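Local coordinates for protein mRNA-decapping enzyme subunit 1 (Saccharomyces cerevisiae, PDB 1Q67) that acts with its partner DCP2 in the decapping complex that removes the 7-methylguanine cap from mRNAs, committing them to 5' to 3' decay, at residues B[29-34]-B[68-73]. Numbering follows the deposited sequence.
Sequences RYDPKI and YLRDVS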
ATOM      1  N   ARG B  29      -5.025  21.540  -0.746  1.00 39.61           N
ATOM      2  CA  ARG B  29      -4.288  21.866  -1.955  1.00 41.30           C
ATOM      3  C   ARG B  29      -4.703  21.001  -3.132  1.00 42.43           C
ATOM      4  O   ARG B  29      -4.369  21.300  -4.281  1.00 43.43           O
ATOM      5  CB  ARG B  29      -2.789  21.747  -1.714  1.00 42.01           C
ATOM      6  CG  ARG B  29      -2.271  22.835  -0.801  1.00 42.25           C
ATOM      7  CD  ARG B  29      -0.785  22.959  -0.900  1.00 43.84           C
ATOM      8  NE  ARG B  29      -0.340  24.263  -0.429  1.00 44.68           N
ATOM      9  CZ  ARG B  29       0.912  24.694  -0.528  1.00 44.65           C
ATOM     10  NH1 ARG B  29       1.831  23.912  -1.082  1.00 43.65           N
ATOM     11  NH2 ARG B  29       1.242  25.902  -0.085  1.00 43.03           N
ATOM     12  N   TYR B  30      -5.430  19.928  -2.855  1.00 41.52           N
ATOM     13  CA  TYR B  30      -5.890  19.059  -3.928  1.00 41.87           C
ATOM     14  C   TYR B  30      -7.395  19.211  -4.115  1.00 40.76           C
ATOM     15  O   TYR B  30      -7.888  19.103  -5.228  1.00 41.69           O
ATOM     16  CB  TYR B  30      -5.516  17.606  -3.636  1.00 41.35           C
ATOM     17  CG  TYR B  30      -4.036  17.448  -3.388  1.00 43.82           C
ATOM     18  CD1 TYR B  30      -3.534  17.393  -2.090  1.00 43.48           C
ATOM     19  CD2 TYR B  30      -3.126  17.430  -4.451  1.00 44.56           C
ATOM     20  CE1 TYR B  30      -2.173  17.329  -1.846  1.00 44.51           C
ATOM     21  CE2 TYR B  30      -1.750  17.370  -4.216  1.00 46.47           C
ATOM     22  CZ  TYR B  30      -1.284  17.322  -2.907  1.00 46.81           C
ATOM     23  OH  TYR B  30       0.066  17.286  -2.641  1.00 49.09           O
ATOM     24  N   ASP B  31      -8.113  19.472  -3.024  1.00 39.37           N
ATOM     25  CA  ASP B  31      -9.564  19.676  -3.069  1.00 39.06           C
ATOM     26  C   ASP B  31      -9.853  20.914  -2.230  1.00 38.50           C
ATOM     27  O   ASP B  31     -10.032  20.830  -1.018  1.00 38.45           O
ATOM     28  CB  ASP B  31     -10.314  18.460  -2.502  1.00 39.67           C
ATOM     29  CG  ASP B  31     -11.837  18.630  -2.536  1.00 39.54           C
ATOM     30  OD1 ASP B  31     -12.320  19.691  -2.987  1.00 39.17           O
ATOM     31  OD2 ASP B  31     -12.553  17.700  -2.103  1.00 39.95           O
ATOM     32  N   PRO B  32      -9.904  22.088  -2.879  1.00 40.15           N
ATOM     33  CA  PRO B  32     -10.161  23.374  -2.224  1.00 42.00           C
ATOM     34  C   PRO B  32     -11.433  23.421  -1.388  1.00 43.11           C
ATOM     35  O   PRO B  32     -11.533  24.214  -0.457  1.00 44.59           O
ATOM     36  CB  PRO B  32     -10.204  24.356  -3.396  1.00 41.97           C
ATOM     37  CG  PRO B  32      -9.305  23.712  -4.415  1.00 41.24           C
ATOM     38  CD  PRO B  32      -9.734  22.268  -4.331  1.00 40.46           C
ATOM     39  N   LYS B  33     -12.396  22.563  -1.708  1.00 44.66           N
ATOM     40  CA  LYS B  33     -13.660  22.541  -0.978  1.00 46.03           C
ATOM     41  C   LYS B  33     -13.626  22.021   0.458  1.00 44.53           C
ATOM     42  O   LYS B  33     -14.539  22.316   1.222  1.00 46.12           O
ATOM     43  CB  LYS B  33     -14.713  21.738  -1.750  1.00 49.23           C
ATOM     44  CG  LYS B  33     -15.646  22.559  -2.636  1.00 51.83           C
ATOM     45  CD  LYS B  33     -14.936  23.146  -3.831  1.00 54.19           C
ATOM     46  CE  LYS B  33     -15.936  23.766  -4.809  1.00 56.11           C
ATOM     47  NZ  LYS B  33     -16.886  22.758  -5.372  1.00 55.93           N
ATOM     48  N   ILE B  34     -12.604  21.258   0.843  1.00 41.95           N
ATOM     49  CA  ILE B  34     -12.591  20.742   2.205  1.00 39.36           C
ATOM     50  C   ILE B  34     -12.939  21.843   3.194  1.00 39.57           C
ATOM     51  O   ILE B  34     -12.387  22.940   3.142  1.00 39.14           O
ATOM     52  CB  ILE B  34     -11.229  20.108   2.607  1.00 39.00           C
ATOM     53  CG1 ILE B  34     -11.325  19.559   4.036  1.00 37.81           C
ATOM     54  CG2 ILE B  34     -10.108  21.141   2.521  1.00 38.81           C
ATOM     55  CD1 ILE B  34     -10.162  18.645   4.454  1.00 35.01           C
ATOM     56  N   TYR B  68     -13.641  13.763   4.740  1.00 31.51           N
ATOM     57  CA  TYR B  68     -13.908  15.123   5.156  1.00 31.17           C
ATOM     58  C   TYR B  68     -15.169  15.699   4.535  1.00 31.87           C
ATOM     59  O   TYR B  68     -15.653  15.217   3.513  1.00 32.10           O
ATOM     60  CB  TYR B  68     -12.704  15.981   4.766  1.00 29.10           C
ATOM     61  CG  TYR B  68     -12.387  15.875   3.295  1.00 29.73           C
ATOM     62  CD1 TYR B  68     -12.869  16.818   2.391  1.00 31.32           C
ATOM     63  CD2 TYR B  68     -11.624  14.816   2.799  1.00 31.07           C
ATOM     64  CE1 TYR B  68     -12.596  16.720   1.036  1.00 29.71           C
ATOM     65  CE2 TYR B  68     -11.350  14.701   1.431  1.00 29.92           C
ATOM     66  CZ  TYR B  68     -11.840  15.668   0.561  1.00 31.35           C
ATOM     67  OH  TYR B  68     -11.567  15.602  -0.789  1.00 34.01           O
ATOM     68  N   LEU B  69     -15.674  16.749   5.166  1.00 34.84           N
ATOM     69  CA  LEU B  69     -16.871  17.434   4.711  1.00 37.41           C
ATOM     70  C   LEU B  69     -16.468  18.514   3.715  1.00 37.70           C
ATOM     71  O   LEU B  69     -15.481  19.225   3.917  1.00 37.89           O
ATOM     72  CB  LEU B  69     -17.601  18.052   5.905  1.00 37.60           C
ATOM     73  CG  LEU B  69     -18.975  18.664   5.603  1.00 42.14           C
ATOM     74  CD1 LEU B  69     -19.887  18.523   6.819  1.00 41.96           C
ATOM     75  CD2 LEU B  69     -18.808  20.115   5.211  1.00 41.68           C
ATOM     76  N   ARG B  70     -17.226  18.623   2.635  1.00 36.78           N
ATOM     77  CA  ARG B  70     -16.936  19.611   1.614  1.00 39.35           C
ATOM     78  C   ARG B  70     -17.941  20.762   1.669  1.00 42.02           C
ATOM     79  O   ARG B  70     -19.089  20.584   2.077  1.00 42.46           O
ATOM     80  CB  ARG B  70     -16.954  18.947   0.236  1.00 37.41           C
ATOM     81  CG  ARG B  70     -16.008  17.757   0.148  1.00 33.72           C
ATOM     82  CD  ARG B  70     -16.022  17.093  -1.215  1.00 33.85           C
ATOM     83  NE  ARG B  70     -15.261  17.831  -2.216  1.00 33.57           N
ATOM     84  CZ  ARG B  70     -15.799  18.506  -3.225  1.00 34.83           C
ATOM     85  NH1 ARG B  70     -17.119  18.549  -3.377  1.00 34.41           N
ATOM     86  NH2 ARG B  70     -15.015  19.121  -4.096  1.00 32.54           N
ATOM     87  N   ASP B  71     -17.498  21.947   1.276  1.00 44.18           N
ATOM     88  CA  ASP B  71     -18.371  23.107   1.276  1.00 47.77           C
ATOM     89  C   ASP B  71     -18.983  23.253  -0.110  1.00 48.28           C
ATOM     90  O   ASP B  71     -18.339  23.750  -1.029  1.00 47.91           O
ATOM     91  CB  ASP B  71     -17.587  24.373   1.621  1.00 50.69           C
ATOM     92  CG  ASP B  71     -18.493  25.556   1.914  1.00 55.83           C
ATOM     93  OD1 ASP B  71     -19.488  25.749   1.177  1.00 56.76           O
ATOM     94  OD2 ASP B  71     -18.207  26.301   2.878  1.00 59.24           O
ATOM     95  N   VAL B  72     -20.223  22.799  -0.260  1.00 50.22           N
ATOM     96  CA  VAL B  72     -20.914  22.896  -1.539  1.00 52.08           C
ATOM     97  C   VAL B  72     -22.133  23.807  -1.409  1.00 54.49           C
ATOM     98  O   VAL B  72     -23.056  23.753  -2.222  1.00 54.04           O
ATOM     99  CB  VAL B  72     -21.361  21.505  -2.045  1.00 51.52           C
ATOM    100  CG1 VAL B  72     -20.142  20.678  -2.411  1.00 50.73           C
ATOM    101  CG2 VAL B  72     -22.188  20.793  -0.977  1.00 51.05           C
ATOM    102  N   SER B  73     -22.117  24.649  -0.379  1.00 57.27           N
ATOM    103  CA  SER B  73     -23.202  25.590  -0.114  1.00 60.67           C
ATOM    104  C   SER B  73     -23.321  26.647  -1.213  1.00 62.71           C
ATOM    105  O   SER B  73     -22.327  27.032  -1.835  1.00 63.15           O
ATOM    106  CB  SER B  73     -22.973  26.278   1.235  1.00 60.76           C
ATOM    107  OG  SER B  73     -24.008  27.203   1.517  1.00 61.47           O
TER
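Ile34 and Arg70 pair through their backbones as an antiparallel, non-hydrogen-bonded pair, CA atoms 4.5 Å apart and side chains diverging; beside it Asp71 N donates to Lys33 O at 3.0 Å. A type I turn from Asp31 to Ile34 leads straight into the strand, and Lys33 N reaches Asp31 OD1, making an Asx turn. The Asp31 carboxylate faces 68-73 because CG stands anti to the backbone N (chi1 -180°). Arg70 grips it side-on: NE meets the syn lone pair of Asp31 OD2 at 2.7 Å, nearly straight at 175°, while NH2 reaches Asp31 OD1 at 3.0 Å. The Tyr68 hydroxyl takes the anti lone pair of Asp31 OD2, with OH to OD2 at 2.7 Å. OD2 thus accepts from Arg70 NE and Tyr68 OH, and OD1 from Lys33 N and Arg70 NH2, which approach from opposite faces of the carboxylate plane. With alanine in place of Asp31, the Tyr68 hydroxyl and Arg70 NE and NH2 would probably lose their shared acceptor, and the turn its side-chain bond. Lys33 CB lies over one guanidinium face, 3.5 Å from Arg70 NH2, and Asp136 holds NH1 through a second salt bridge. Ile34 CG1 packs 3.6 Å from Tyr68 CD1. The contact is an Asx turn leading into edge strand 34-41, its aspartate bound by alternate residues of adjacent strand 64-70 in the four-stranded antiparallel sheet of this PH-clan fold.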